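Local coordinates for protein manganese-containing pseudocatalase (Thermus thermophilus, PDB 2V8T) that probably catalyses the breakdown of hydrogen peroxide into water and oxygen at a pair of manganese ions bound in each subunit, at residues A28-R33 / G72-V77; F34-T39 / T68-H73; K57-L62 / G193-S198; R231-F236 / L246-A251. All blocks are in the same frame, centred on the assembly; numbering follows the deposited sequence.

How the contacts relate
From the N terminus, residues 28-33 open contact 1 and the following residues 34-39 open contact 2. Both close on helix 57-85, at 72-77 and 68-73, and share Gly-72 and His-73, so the start of helix 36-49 and the turn before it are tied to one side of the metal site. Contact 3 starts at 57-62, before those two close, and ends at 193-198, crossing both and joining helix 57-85 to helix 172-200. Contact 4 follows in series and closes a short loop after strand 232-235. It touches contact 2 through Phe-236, packed on Thr-68 and Glu-69, and contact 3 through Ile-247 and the Lys-194 amine.

Contact 1. Residues A28-R33 / G72-V77; sequences ALLGGR and GHIELV. With MN (manganese (II) ion), chain C.
Leu-30 rests against Ile-74 and Val-77, and Leu-29 against Val-77 alone of residues 72-77, on helix 57-85, one of the four long helices of the ferritin-like bundle around the dimanganese site. No hydrogen bond links residues 28-33 to 72-77, and the 188 Å² they bury is van der Waals packing between buried residues.

Among the apolar contacts, Val-77 CG1 meets both leucines. It lies 3.8 Å from Leu-30 CB and 4.0 Å from Leu-29 C, so it abuts the root of one side chain and the backbone of the other. With CG1 opposite the backbone N (chi1 -179°), this branch faces the turn, while CG2 in addition comes within 4.1 Å of Leu-29 O. Leu-30 reaches farther along the helix. Its CD1 stands 3.9 Å from Ile-74 CB and 3.8 Å from Ile-74 O, and the two side chains cross at about a right angle. Leu-30 also packs on Tyr-45 of the second subunit.

Backbone hydrogen bonds to partners outside the two segments, Leu-29 with Glu-36 and Leu-30 with Met-37, join this turn to the start of helix 36-49, which supplies a metal ligand.

Of these two segments, only 72-77 supplies a metal ligand: His-73, one residue before Ile-74, turns its ring away from residues 28-33, and its ND1 binds a manganese ion at 2.2 Å.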
loop_
_atom_site.group_PDB
_atom_site.type_symbol
_atom_site.label_atom_id
_atom_site.label_comp_id
_atom_site.label_asym_id
_atom_site.label_seq_id
_atom_site.Cartn_x
_atom_site.Cartn_y
_atom_site.Cartn_z
ATOM N N ALA A 28 4.095 10.910 -13.830
ATOM C CA ALA A 28 5.305 10.472 -13.138
ATOM C C ALA A 28 6.067 11.631 -12.509
ATOM O O ALA A 28 6.723 11.479 -11.476
ATOM C CB ALA A 28 6.258 9.736 -14.096
ATOM N N LEU A 29 6.011 12.780 -13.174
ATOM C CA LEU A 29 6.733 13.977 -12.775
ATOM C C LEU A 29 6.007 14.762 -11.688
ATOM O O LEU A 29 6.539 15.744 -11.173
ATOM C CB LEU A 29 6.991 14.882 -13.992
ATOM C CG LEU A 29 7.593 14.152 -15.206
ATOM C CD1 LEU A 29 7.882 15.173 -16.301
ATOM C CD2 LEU A 29 8.841 13.357 -14.831
ATOM N N LEU A 30 4.779 14.324 -11.343
ATOM C CA LEU A 30 3.986 14.961 -10.304
ATOM C C LEU A 30 4.007 14.079 -9.038
ATOM O O LEU A 30 4.548 14.442 -8.011
ATOM C CB LEU A 30 2.579 15.257 -10.782
ATOM C CG LEU A 30 1.682 15.977 -9.781
ATOM C CD1 LEU A 30 2.345 17.246 -9.195
ATOM C CD2 LEU A 30 0.354 16.324 -10.455
ATOM N N GLY A 31 3.382 12.876 -9.131
ATOM C CA GLY A 31 3.163 12.019 -7.981
ATOM C C GLY A 31 3.963 10.736 -7.963
ATOM O O GLY A 31 3.737 9.929 -7.051
ATOM N N GLY A 32 4.857 10.504 -8.922
ATOM C CA GLY A 32 5.749 9.379 -8.848
ATOM C C GLY A 32 6.838 9.544 -7.825
ATOM O O GLY A 32 7.012 10.606 -7.232
ATOM N N ARG A 33 7.612 8.475 -7.640
ATOM C CA ARG A 33 8.652 8.479 -6.635
ATOM C C ARG A 33 9.616 9.670 -6.770
ATOM O O ARG A 33 10.060 10.195 -5.744
ATOM C CB ARG A 33 9.458 7.175 -6.755
ATOM C CG ARG A 33 10.617 7.120 -5.818
ATOM C CD ARG A 33 11.344 5.810 -5.929
ATOM N NE ARG A 33 12.541 5.884 -5.041
ATOM C CZ ARG A 33 13.468 4.967 -4.835
ATOM N NH1 ARG A 33 13.300 3.951 -5.490
ATOM N NH2 ARG A 33 14.535 5.164 -4.068
ATOM N N GLY A 72 5.718 25.672 -6.320
ATOM C CA GLY A 72 5.342 26.131 -7.625
ATOM C C GLY A 72 5.572 25.117 -8.703
ATOM O O GLY A 72 4.976 25.193 -9.794
ATOM N N HIS A 73 6.450 24.135 -8.461
ATOM C CA HIS A 73 6.647 23.076 -9.441
ATOM C C HIS A 73 5.526 22.048 -9.417
ATOM O O HIS A 73 5.120 21.592 -10.491
ATOM C CB HIS A 73 8.001 22.420 -9.286
ATOM C CG HIS A 73 9.134 23.318 -9.538
ATOM N ND1 HIS A 73 10.436 22.851 -9.550
ATOM C CD2 HIS A 73 9.154 24.668 -9.793
ATOM C CE1 HIS A 73 11.196 23.920 -9.782
ATOM N NE2 HIS A 73 10.455 25.027 -9.936
ATOM N N ILE A 74 5.006 21.653 -8.249
ATOM C CA ILE A 74 3.818 20.798 -8.292
ATOM C C ILE A 74 2.708 21.524 -9.022
ATOM O O ILE A 74 1.939 20.928 -9.785
ATOM C CB ILE A 74 3.368 20.219 -6.920
ATOM C CG1 ILE A 74 2.935 21.245 -5.899
ATOM C CG2 ILE A 74 4.438 19.294 -6.359
ATOM C CD1 ILE A 74 2.094 20.643 -4.753
ATOM N N GLU A 75 2.591 22.842 -8.796
ATOM C CA GLU A 75 1.570 23.650 -9.473
ATOM C C GLU A 75 1.757 23.607 -10.989
ATOM O O GLU A 75 0.809 23.443 -11.752
ATOM C CB GLU A 75 1.668 25.080 -8.915
ATOM C CG GLU A 75 0.624 25.996 -9.481
ATOM C CD GLU A 75 0.780 27.456 -9.040
ATOM O OE1 GLU A 75 1.910 27.824 -8.546
ATOM O OE2 GLU A 75 -0.209 28.201 -9.213
ATOM N N LEU A 76 3.016 23.797 -11.430
ATOM C CA LEU A 76 3.304 23.850 -12.871
ATOM C C LEU A 76 3.042 22.492 -13.555
ATOM O O LEU A 76 2.513 22.433 -14.659
ATOM C CB LEU A 76 4.740 24.307 -13.072
ATOM C CG LEU A 76 5.163 24.552 -14.526
ATOM C CD1 LEU A 76 4.384 25.767 -15.082
ATOM C CD2 LEU A 76 6.647 24.803 -14.604
ATOM N N VAL A 77 3.480 21.395 -12.888
ATOM C CA VAL A 77 3.245 20.077 -13.478
ATOM C C VAL A 77 1.742 19.766 -13.492
ATOM O O VAL A 77 1.240 19.244 -14.509
ATOM C CB VAL A 77 4.064 18.991 -12.761
ATOM C CG1 VAL A 77 3.792 17.640 -13.438
ATOM C CG2 VAL A 77 5.561 19.314 -12.847
HETATM MN MN MN C . 11.222 20.851 -9.035
HETATM O O HOH W 1 12.341 19.435 -8.014
HETATM O O HOH W 2 12.056 20.497 -11.077
#

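Contact 2. Residues F34-T39 / T68-H73; sequences FGEMST and TEELGH. With MN (manganese (II) ion), chain C; MN (manganese (II) ion), chain D.
Glu-36 meets Glu-70 and His-73 at the first manganese of the carboxylate-bridged dimetal centre in the four-helix bundle; Glu-70 and His-73 form the Glu-x-x-His pattern of ferritin-like metal sites. Glu-36, described here in one of two deposited conformers, bends at its second torsion (chi2 -74°), which curls the carboxylate back to chelate this ion through OE1 at 2.2 Å and OE2 at 2.3 Å. Lys-162 donates a hydrogen bond to OE2.

Glu-70 is bent in the same way but bridges instead: OE1 binds the first manganese at 2.1 Å and OE2 the second manganese at 2.1 Å. The two carboxylate planes stand 50° apart. Their OE1 atoms, 2.9 Å from each other, are held close by the shared metal and not by a hydrogen bond. Glu-36 OE1 also lies at the edge of the His-73 ring, near its plane, 3.1 Å from His-73 CB; carboxylate and ring are nearly perpendicular, at 84°.

Thr-39 OG1, set between its backbone N and carbonyl carbon, faces the bridging carboxylate 3.6 Å from Glu-70 CD. Across the imidazole from the metal, His-73 NE2 makes a weak 2.9 Å hydrogen bond to Glu-69 OE2, itself salt-bridged to Arg-184.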
loop_
_atom_site.group_PDB
_atom_site.type_symbol
_atom_site.label_atom_id
_atom_site.label_comp_id
_atom_site.label_asym_id
_atom_site.label_seq_id
_atom_site.Cartn_x
_atom_site.Cartn_y
_atom_site.Cartn_z
ATOM N N PHE A 34 9.974 10.039 -7.994
ATOM C CA PHE A 34 10.915 11.125 -8.234
ATOM C C PHE A 34 10.217 12.335 -8.889
ATOM O O PHE A 34 10.848 13.159 -9.565
ATOM C CB PHE A 34 12.127 10.653 -9.041
ATOM C CG PHE A 34 12.886 9.624 -8.286
ATOM C CD1 PHE A 34 13.663 9.979 -7.223
ATOM C CD2 PHE A 34 12.850 8.299 -8.599
ATOM C CE1 PHE A 34 14.368 9.059 -6.496
ATOM C CE2 PHE A 34 13.562 7.357 -7.883
ATOM C CZ PHE A 34 14.308 7.731 -6.819
ATOM N N GLY A 35 8.929 12.461 -8.659
ATOM C CA GLY A 35 8.188 13.614 -9.109
ATOM C C GLY A 35 8.344 14.801 -8.161
ATOM O O GLY A 35 8.988 14.765 -7.119
ATOM N N GLU A 36 7.676 15.879 -8.555
ATOM C CA GLU A 36 7.781 17.151 -7.829
ATOM C C GLU A 36 7.178 17.051 -6.455
ATOM O O GLU A 36 7.600 17.768 -5.531
ATOM C CB GLU A 36 7.134 18.265 -8.655
ATOM C CG GLU A 36 7.967 18.603 -9.904
ATOM C CD GLU A 36 9.211 19.358 -9.608
ATOM O OE1 GLU A 36 9.431 19.778 -8.455
ATOM O OE2 GLU A 36 10.073 19.571 -10.528
ATOM N N MET A 37 6.169 16.194 -6.234
ATOM C CA MET A 37 5.694 15.979 -4.867
ATOM C C MET A 37 6.817 15.503 -3.961
ATOM O O MET A 37 6.854 15.847 -2.785
ATOM C CB MET A 37 4.538 14.981 -4.809
ATOM C CG MET A 37 3.246 15.472 -5.270
ATOM S SD MET A 37 2.461 16.599 -4.052
ATOM C CE MET A 37 1.984 15.459 -2.748
ATOM N N SER A 38 7.676 14.629 -4.484
ATOM C CA SER A 38 8.757 14.101 -3.682
ATOM C C SER A 38 9.815 15.143 -3.375
ATOM O O SER A 38 10.248 15.235 -2.220
ATOM C CB SER A 38 9.398 12.892 -4.336
ATOM O OG SER A 38 8.455 11.837 -4.295
ATOM N N THR A 39 10.272 15.892 -4.352
ATOM C CA THR A 39 11.270 16.933 -4.027
ATOM C C THR A 39 10.667 17.960 -3.079
ATOM O O THR A 39 11.275 18.299 -2.053
ATOM C CB THR A 39 11.876 17.509 -5.291
ATOM O OG1 THR A 39 10.802 17.956 -6.097
ATOM C CG2 THR A 39 12.723 16.488 -6.017
ATOM N N THR A 68 10.240 25.878 -0.997
ATOM C CA THR A 68 9.220 26.826 -1.440
ATOM C C THR A 68 9.110 26.854 -2.957
ATOM O O THR A 68 8.026 26.914 -3.517
ATOM C CB THR A 68 9.507 28.215 -0.866
ATOM O OG1 THR A 68 9.702 28.086 0.533
ATOM C CG2 THR A 68 8.358 29.164 -1.129
ATOM N N GLU A 69 10.270 26.844 -3.652
ATOM C CA GLU A 69 10.224 26.796 -5.103
ATOM C C GLU A 69 9.458 25.534 -5.581
ATOM O O GLU A 69 8.686 25.592 -6.544
ATOM C CB GLU A 69 11.631 26.816 -5.731
ATOM C CG GLU A 69 11.498 26.818 -7.241
ATOM C CD GLU A 69 12.757 27.008 -8.065
ATOM O OE1 GLU A 69 13.872 27.171 -7.502
ATOM O OE2 GLU A 69 12.603 26.951 -9.321
ATOM N N GLU A 70 9.701 24.385 -4.925
ATOM C CA GLU A 70 9.049 23.157 -5.388
ATOM C C GLU A 70 7.542 23.221 -5.254
ATOM O O GLU A 70 6.832 22.510 -6.010
ATOM C CB GLU A 70 9.597 21.927 -4.649
ATOM C CG GLU A 70 11.099 21.687 -4.692
ATOM C CD GLU A 70 11.735 21.392 -6.051
ATOM O OE1 GLU A 70 11.128 21.659 -7.052
ATOM O OE2 GLU A 70 12.916 20.983 -6.055
ATOM N N LEU A 71 6.980 24.054 -4.382
ATOM C CA LEU A 71 5.520 24.244 -4.361
ATOM C C LEU A 71 5.022 24.701 -5.721
ATOM O O LEU A 71 3.972 24.269 -6.211
ATOM C CB LEU A 71 5.111 25.280 -3.288
ATOM C CG LEU A 71 5.218 24.831 -1.844
ATOM C CD1 LEU A 71 5.131 26.048 -0.911
ATOM C CD2 LEU A 71 4.124 23.838 -1.507
ATOM N N GLY A 72 5.718 25.672 -6.320
ATOM C CA GLY A 72 5.342 26.131 -7.625
ATOM C C GLY A 72 5.572 25.117 -8.703
ATOM O O GLY A 72 4.976 25.193 -9.794
ATOM N N HIS A 73 6.450 24.135 -8.461
ATOM C CA HIS A 73 6.647 23.076 -9.441
ATOM C C HIS A 73 5.526 22.048 -9.417
ATOM O O HIS A 73 5.120 21.592 -10.491
ATOM C CB HIS A 73 8.001 22.420 -9.286
ATOM C CG HIS A 73 9.134 23.318 -9.538
ATOM N ND1 HIS A 73 10.436 22.851 -9.550
ATOM C CD2 HIS A 73 9.154 24.668 -9.793
ATOM C CE1 HIS A 73 11.196 23.920 -9.782
ATOM N NE2 HIS A 73 10.455 25.027 -9.936
HETATM MN MN MN C . 11.222 20.851 -9.035
HETATM MN MN MN D . 14.210 20.501 -7.662
HETATM O O HOH W 1 12.341 19.435 -8.014
HETATM O O HOH W 2 12.056 20.497 -11.077
#

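Contact 3. Residues K57-L62 / G193-S198; sequences KPYYDL and GKALES
Two antiparallel helices of the four-helix bundle meet here, with Tyr-59 and Leu-62 of helix 57-85 facing Ala-195 and Ser-198 of helix 172-200. The short axes run at 165° to each other and stay 11.3 Å apart at their closest, a separation that the tyrosine bridges with its full length.

Tyr-59 CG lies opposite the carbonyl carbon, and the ring reaches across until OH donates a hydrogen bond to Ser-198 OG over 2.8 Å. The serine oxygen sits at the ring edge, in its plane. Ser-198, one of whose two conformers is described, places OG between its backbone N and carbonyl carbon (chi1 73°), which turns the hydroxyl back toward its own helix. There OG donates to Ala-195 O at 2.8 Å, approaching the carbonyl at a C=O...O angle of 123°. The relay of two hydrogen bonds thus satisfies the buried phenol and ties it to the backbone of the opposite helix.

Ala-195 supplies the apolar part. Its CB lies 4.1 Å from Tyr-59 CD1 and 4.1 Å from Leu-62 CD2, a methyl that meets the two larger side chains in directions roughly at right angles. Leu-148 of helix 144-166 covers the same alanine, and Ile-247 packs on Tyr-59. Alanine packing and one interhelical hydrogen bond thus join an antiparallel pair of helices within a ferritin-like bundle.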
loop_
_atom_site.group_PDB
_atom_site.type_symbol
_atom_site.label_atom_id
_atom_site.label_comp_id
_atom_site.label_asym_id
_atom_site.label_seq_id
_atom_site.Cartn_x
_atom_site.Cartn_y
_atom_site.Cartn_z
ATOM N N LYS A 57 22.721 28.130 9.484
ATOM C CA LYS A 57 21.775 28.933 8.708
ATOM C C LYS A 57 21.949 28.912 7.212
ATOM O O LYS A 57 20.932 28.850 6.514
ATOM C CB LYS A 57 21.732 30.379 9.239
ATOM C CG LYS A 57 20.677 31.236 8.567
ATOM C CD LYS A 57 20.556 32.580 9.237
ATOM C CE LYS A 57 19.446 33.434 8.691
ATOM N NZ LYS A 57 19.551 33.634 7.231
ATOM N N PRO A 58 23.156 28.989 6.649
ATOM C CA PRO A 58 23.194 29.026 5.198
ATOM C C PRO A 58 22.553 27.784 4.569
ATOM O O PRO A 58 21.893 27.863 3.500
ATOM C CB PRO A 58 24.715 29.088 4.929
ATOM C CG PRO A 58 25.279 29.793 6.190
ATOM C CD PRO A 58 24.470 29.180 7.276
ATOM N N TYR A 59 22.735 26.646 5.213
ATOM C CA TYR A 59 22.186 25.372 4.717
ATOM C C TYR A 59 20.701 25.282 4.964
ATOM O O TYR A 59 19.946 24.764 4.112
ATOM C CB TYR A 59 22.934 24.204 5.412
ATOM C CG TYR A 59 24.424 24.303 5.219
ATOM C CD1 TYR A 59 25.019 23.921 4.044
ATOM C CD2 TYR A 59 25.228 24.851 6.217
ATOM C CE1 TYR A 59 26.380 24.103 3.860
ATOM C CE2 TYR A 59 26.587 25.044 6.035
ATOM C CZ TYR A 59 27.169 24.649 4.844
ATOM O OH TYR A 59 28.518 24.819 4.696
ATOM N N TYR A 60 20.241 25.779 6.098
ATOM C CA TYR A 60 18.796 25.869 6.379
ATOM C C TYR A 60 18.119 26.766 5.344
ATOM O O TYR A 60 17.072 26.393 4.774
ATOM C CB TYR A 60 18.583 26.392 7.782
ATOM C CG TYR A 60 17.117 26.640 8.085
ATOM C CD1 TYR A 60 16.191 25.604 8.091
ATOM C CD2 TYR A 60 16.663 27.918 8.363
ATOM C CE1 TYR A 60 14.861 25.841 8.342
ATOM C CE2 TYR A 60 15.338 28.161 8.627
ATOM C CZ TYR A 60 14.426 27.129 8.647
ATOM O OH TYR A 60 13.096 27.324 8.922
ATOM N N ASP A 61 18.678 27.935 5.086
ATOM C CA ASP A 61 18.086 28.836 4.116
ATOM C C ASP A 61 17.925 28.137 2.779
ATOM O O ASP A 61 16.900 28.267 2.098
ATOM C CB ASP A 61 19.038 30.081 3.814
ATOM C CG ASP A 61 18.998 31.179 4.918
ATOM O OD1 ASP A 61 18.317 30.989 5.974
ATOM O OD2 ASP A 61 19.669 32.217 4.666
ATOM N N LEU A 62 18.942 27.384 2.384
ATOM C CA LEU A 62 18.925 26.717 1.084
ATOM C C LEU A 62 17.753 25.717 1.004
ATOM O O LEU A 62 16.989 25.736 0.053
ATOM C CB LEU A 62 20.263 26.018 0.861
ATOM C CG LEU A 62 20.416 25.435 -0.490
ATOM C CD1 LEU A 62 20.414 26.473 -1.586
ATOM C CD2 LEU A 62 21.687 24.589 -0.549
ATOM N N GLY A 193 25.039 20.282 -4.542
ATOM C CA GLY A 193 26.416 19.892 -4.746
ATOM C C GLY A 193 27.402 20.897 -4.123
ATOM O O GLY A 193 28.387 20.497 -3.491
ATOM N N LYS A 194 27.127 22.191 -4.307
ATOM C CA LYS A 194 27.946 23.232 -3.657
ATOM C C LYS A 194 27.859 23.144 -2.149
ATOM O O LYS A 194 28.866 23.337 -1.452
ATOM C CB LYS A 194 27.510 24.622 -4.178
ATOM C CG LYS A 194 27.956 24.899 -5.603
ATOM C CD LYS A 194 27.357 26.209 -6.141
ATOM C CE LYS A 194 27.683 26.487 -7.592
ATOM N NZ LYS A 194 29.127 26.860 -7.753
ATOM N N ALA A 195 26.674 22.855 -1.608
ATOM C CA ALA A 195 26.548 22.706 -0.177
ATOM C C ALA A 195 27.415 21.523 0.323
ATOM O O ALA A 195 28.126 21.640 1.318
ATOM C CB ALA A 195 25.084 22.476 0.195
ATOM N N LEU A 196 27.365 20.395 -0.399
ATOM C CA LEU A 196 28.204 19.242 -0.022
ATOM C C LEU A 196 29.677 19.576 -0.163
ATOM O O LEU A 196 30.481 19.148 0.697
ATOM C CB LEU A 196 27.843 18.032 -0.882
ATOM C CG LEU A 196 26.535 17.352 -0.495
ATOM C CD1 LEU A 196 26.018 16.472 -1.622
ATOM C CD2 LEU A 196 26.691 16.594 0.809
ATOM N N GLU A 197 30.087 20.310 -1.179
ATOM C CA GLU A 197 31.491 20.697 -1.302
ATOM C C GLU A 197 31.941 21.497 -0.082
ATOM O O GLU A 197 33.023 21.288 0.457
ATOM C CB GLU A 197 31.643 21.592 -2.603
ATOM C CG GLU A 197 31.429 20.887 -3.947
ATOM C CD GLU A 197 31.370 21.649 -5.307
ATOM O OE1 GLU A 197 31.070 22.925 -5.302
ATOM O OE2 GLU A 197 31.519 20.872 -6.299
ATOM N N SER A 198 31.101 22.422 0.360
ATOM C CA SER A 198 31.432 23.252 1.492
ATOM C C SER A 198 31.584 22.444 2.779
ATOM O O SER A 198 32.439 22.747 3.614
ATOM C CB SER A 198 30.495 24.430 1.644
ATOM O OG SER A 198 29.202 24.055 2.113
#

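Contact 4. Residues R231-F236 / L246-A251; sequences RNLYRF and LIWKGA
The indole of Trp-248 carries Leu-233 on one face and takes Arg-231 O at its edge, joining the loop that follows strand 232-235 to the strand and to the residue just before it; the strand pairs in parallel with strand 260-263. Over the face, Leu-233 CB stands 3.5 Å from the centroid of the five-membered ring and only 20° off its normal, the geometry of a CH-pi contact. It is displaced toward the rim, nearest to Trp-248 CD1 at 3.4 Å. The leucine then continues past the indole, bringing CD2 to 3.8 Å from Trp-248 CB, so the side chain covers both the pyrrole ring and its attachment.

At the edge, Trp-248 NE1 donates to Arg-231 O over 3.0 Å with an N-H...O angle of 146°. The oxygen lies close to the indole plane, yet the donor stands above the carbonyl plane and not on a lone pair. This bond and the CH-pi contact together restrict the rotation of the ring.

Trp-248 is the centre of an inverse gamma turn, and its CG opposite the backbone N (chi1 -171°) sends the indole toward the strand. Val-187, Ala-190 and Ala-191 of helix 172-200 also pack on it, so the tryptophan lies between the small sheet and the bundle. At the end of the turn, Lys-249 folds back, and its NZ donates to Leu-246 O at 2.8 Å.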
loop_
_atom_site.group_PDB
_atom_site.type_symbol
_atom_site.label_atom_id
_atom_site.label_comp_id
_atom_site.label_asym_id
_atom_site.label_seq_id
_atom_site.Cartn_x
_atom_site.Cartn_y
_atom_site.Cartn_z
ATOM N N ARG A 231 21.455 30.282 -13.938
ATOM C CA ARG A 231 22.254 31.022 -12.968
ATOM C C ARG A 231 21.444 31.365 -11.728
ATOM O O ARG A 231 22.046 31.750 -10.729
ATOM C CB ARG A 231 22.762 32.338 -13.592
ATOM C CG ARG A 231 23.612 32.094 -14.813
ATOM C CD ARG A 231 24.225 33.324 -15.357
ATOM N NE ARG A 231 25.026 32.978 -16.531
ATOM C CZ ARG A 231 24.591 33.192 -17.766
ATOM N NH1 ARG A 231 23.485 33.954 -17.978
ATOM N NH2 ARG A 231 25.261 32.681 -18.824
ATOM N N ASN A 232 20.114 31.317 -11.811
ATOM C CA ASN A 232 19.289 32.025 -10.846
ATOM C C ASN A 232 18.783 31.138 -9.740
ATOM O O ASN A 232 18.088 30.134 -9.979
ATOM C CB ASN A 232 18.060 32.597 -11.576
ATOM C CG ASN A 232 18.420 33.641 -12.599
ATOM O OD1 ASN A 232 19.542 34.156 -12.604
ATOM N ND2 ASN A 232 17.455 33.942 -13.474
ATOM N N LEU A 233 19.054 31.529 -8.504
ATOM C CA LEU A 233 18.383 30.960 -7.331
ATOM C C LEU A 233 17.512 32.074 -6.802
ATOM O O LEU A 233 18.017 33.090 -6.276
ATOM C CB LEU A 233 19.374 30.454 -6.288
ATOM C CG LEU A 233 18.758 29.641 -5.162
ATOM C CD1 LEU A 233 18.220 28.285 -5.669
ATOM C CD2 LEU A 233 19.781 29.405 -4.065
ATOM N N TYR A 234 16.199 31.983 -7.002
ATOM C CA TYR A 234 15.249 32.992 -6.550
ATOM C C TYR A 234 15.008 32.822 -5.058
ATOM O O TYR A 234 14.790 31.692 -4.587
ATOM C CB TYR A 234 13.932 32.856 -7.283
ATOM C CG TYR A 234 14.033 32.958 -8.784
ATOM C CD1 TYR A 234 14.181 31.818 -9.583
ATOM C CD2 TYR A 234 14.023 34.174 -9.429
ATOM C CE1 TYR A 234 14.328 31.905 -10.944
ATOM C CE2 TYR A 234 14.165 34.290 -10.780
ATOM C CZ TYR A 234 14.356 33.165 -11.570
ATOM O OH TYR A 234 14.522 33.237 -12.933
ATOM N N ARG A 235 14.962 33.938 -4.351
ATOM C CA ARG A 235 14.635 33.980 -2.932
ATOM C C ARG A 235 13.123 34.149 -2.818
ATOM O O ARG A 235 12.590 35.269 -2.978
ATOM C CB ARG A 235 15.402 35.110 -2.236
ATOM C CG ARG A 235 15.217 35.104 -0.737
ATOM C CD ARG A 235 15.984 36.252 -0.037
ATOM N NE ARG A 235 15.416 37.567 -0.315
ATOM C CZ ARG A 235 14.363 38.092 0.353
ATOM N NH1 ARG A 235 13.897 37.519 1.436
ATOM N NH2 ARG A 235 13.815 39.221 -0.083
ATOM N N PHE A 236 12.410 33.048 -2.570
ATOM C CA PHE A 236 10.958 33.017 -2.548
ATOM C C PHE A 236 10.447 33.391 -1.132
ATOM O O PHE A 236 9.811 32.605 -0.452
ATOM C CB PHE A 236 10.429 31.636 -2.941
ATOM C CG PHE A 236 10.512 31.324 -4.414
ATOM C CD1 PHE A 236 9.447 31.671 -5.248
ATOM C CD2 PHE A 236 11.580 30.623 -4.985
ATOM C CE1 PHE A 236 9.449 31.351 -6.602
ATOM C CE2 PHE A 236 11.573 30.322 -6.328
ATOM C CZ PHE A 236 10.528 30.660 -7.137
ATOM N N LEU A 246 25.837 32.642 0.242
ATOM C CA LEU A 246 27.011 32.067 0.880
ATOM C C LEU A 246 27.376 30.699 0.295
ATOM O O LEU A 246 28.528 30.271 0.358
ATOM C CB LEU A 246 26.828 31.972 2.389
ATOM C CG LEU A 246 26.628 33.326 3.083
ATOM C CD1 LEU A 246 26.452 33.086 4.595
ATOM C CD2 LEU A 246 27.748 34.327 2.738
ATOM N N ILE A 247 26.347 29.991 -0.221
ATOM C CA ILE A 247 26.521 28.705 -0.893
ATOM C C ILE A 247 26.333 28.869 -2.387
ATOM O O ILE A 247 27.068 28.279 -3.192
ATOM C CB ILE A 247 25.560 27.638 -0.313
ATOM C CG1 ILE A 247 25.845 27.374 1.155
ATOM C CG2 ILE A 247 25.612 26.359 -1.154
ATOM C CD1 ILE A 247 24.722 26.595 1.862
ATOM N N TRP A 248 25.274 29.594 -2.794
ATOM C CA TRP A 248 24.965 29.801 -4.200
ATOM C C TRP A 248 25.821 30.942 -4.764
ATOM O O TRP A 248 25.418 32.114 -4.760
ATOM C CB TRP A 248 23.471 30.050 -4.424
ATOM C CG TRP A 248 23.093 30.055 -5.859
ATOM C CD1 TRP A 248 22.673 31.129 -6.596
ATOM C CD2 TRP A 248 23.158 28.959 -6.745
ATOM N NE1 TRP A 248 22.433 30.750 -7.887
ATOM C CE2 TRP A 248 22.730 29.414 -8.021
ATOM C CE3 TRP A 248 23.569 27.606 -6.618
ATOM C CZ2 TRP A 248 22.725 28.600 -9.135
ATOM C CZ3 TRP A 248 23.589 26.810 -7.753
ATOM C CH2 TRP A 248 23.159 27.294 -9.004
ATOM N N LYS A 249 27.026 30.566 -5.142
ATOM C CA LYS A 249 28.062 31.455 -5.638
ATOM C C LYS A 249 29.001 30.628 -6.473
ATOM O O LYS A 249 28.963 29.386 -6.448
ATOM C CB LYS A 249 28.809 32.154 -4.486
ATOM C CG LYS A 249 29.608 31.225 -3.632
ATOM C CD LYS A 249 30.375 31.914 -2.538
ATOM C CE LYS A 249 31.367 30.980 -1.808
ATOM N NZ LYS A 249 30.824 29.653 -1.164
ATOM N N GLY A 250 29.901 31.282 -7.196
ATOM C CA GLY A 250 30.826 30.571 -8.036
ATOM C C GLY A 250 30.209 30.080 -9.308
ATOM O O GLY A 250 29.195 30.544 -9.796
ATOM N N ALA A 251 30.858 29.083 -9.892
ATOM C CA ALA A 251 30.590 28.710 -11.271
ATOM C C ALA A 251 29.364 27.849 -11.400
ATOM O O ALA A 251 29.110 26.926 -10.617
ATOM C CB ALA A 251 31.794 27.924 -11.836
#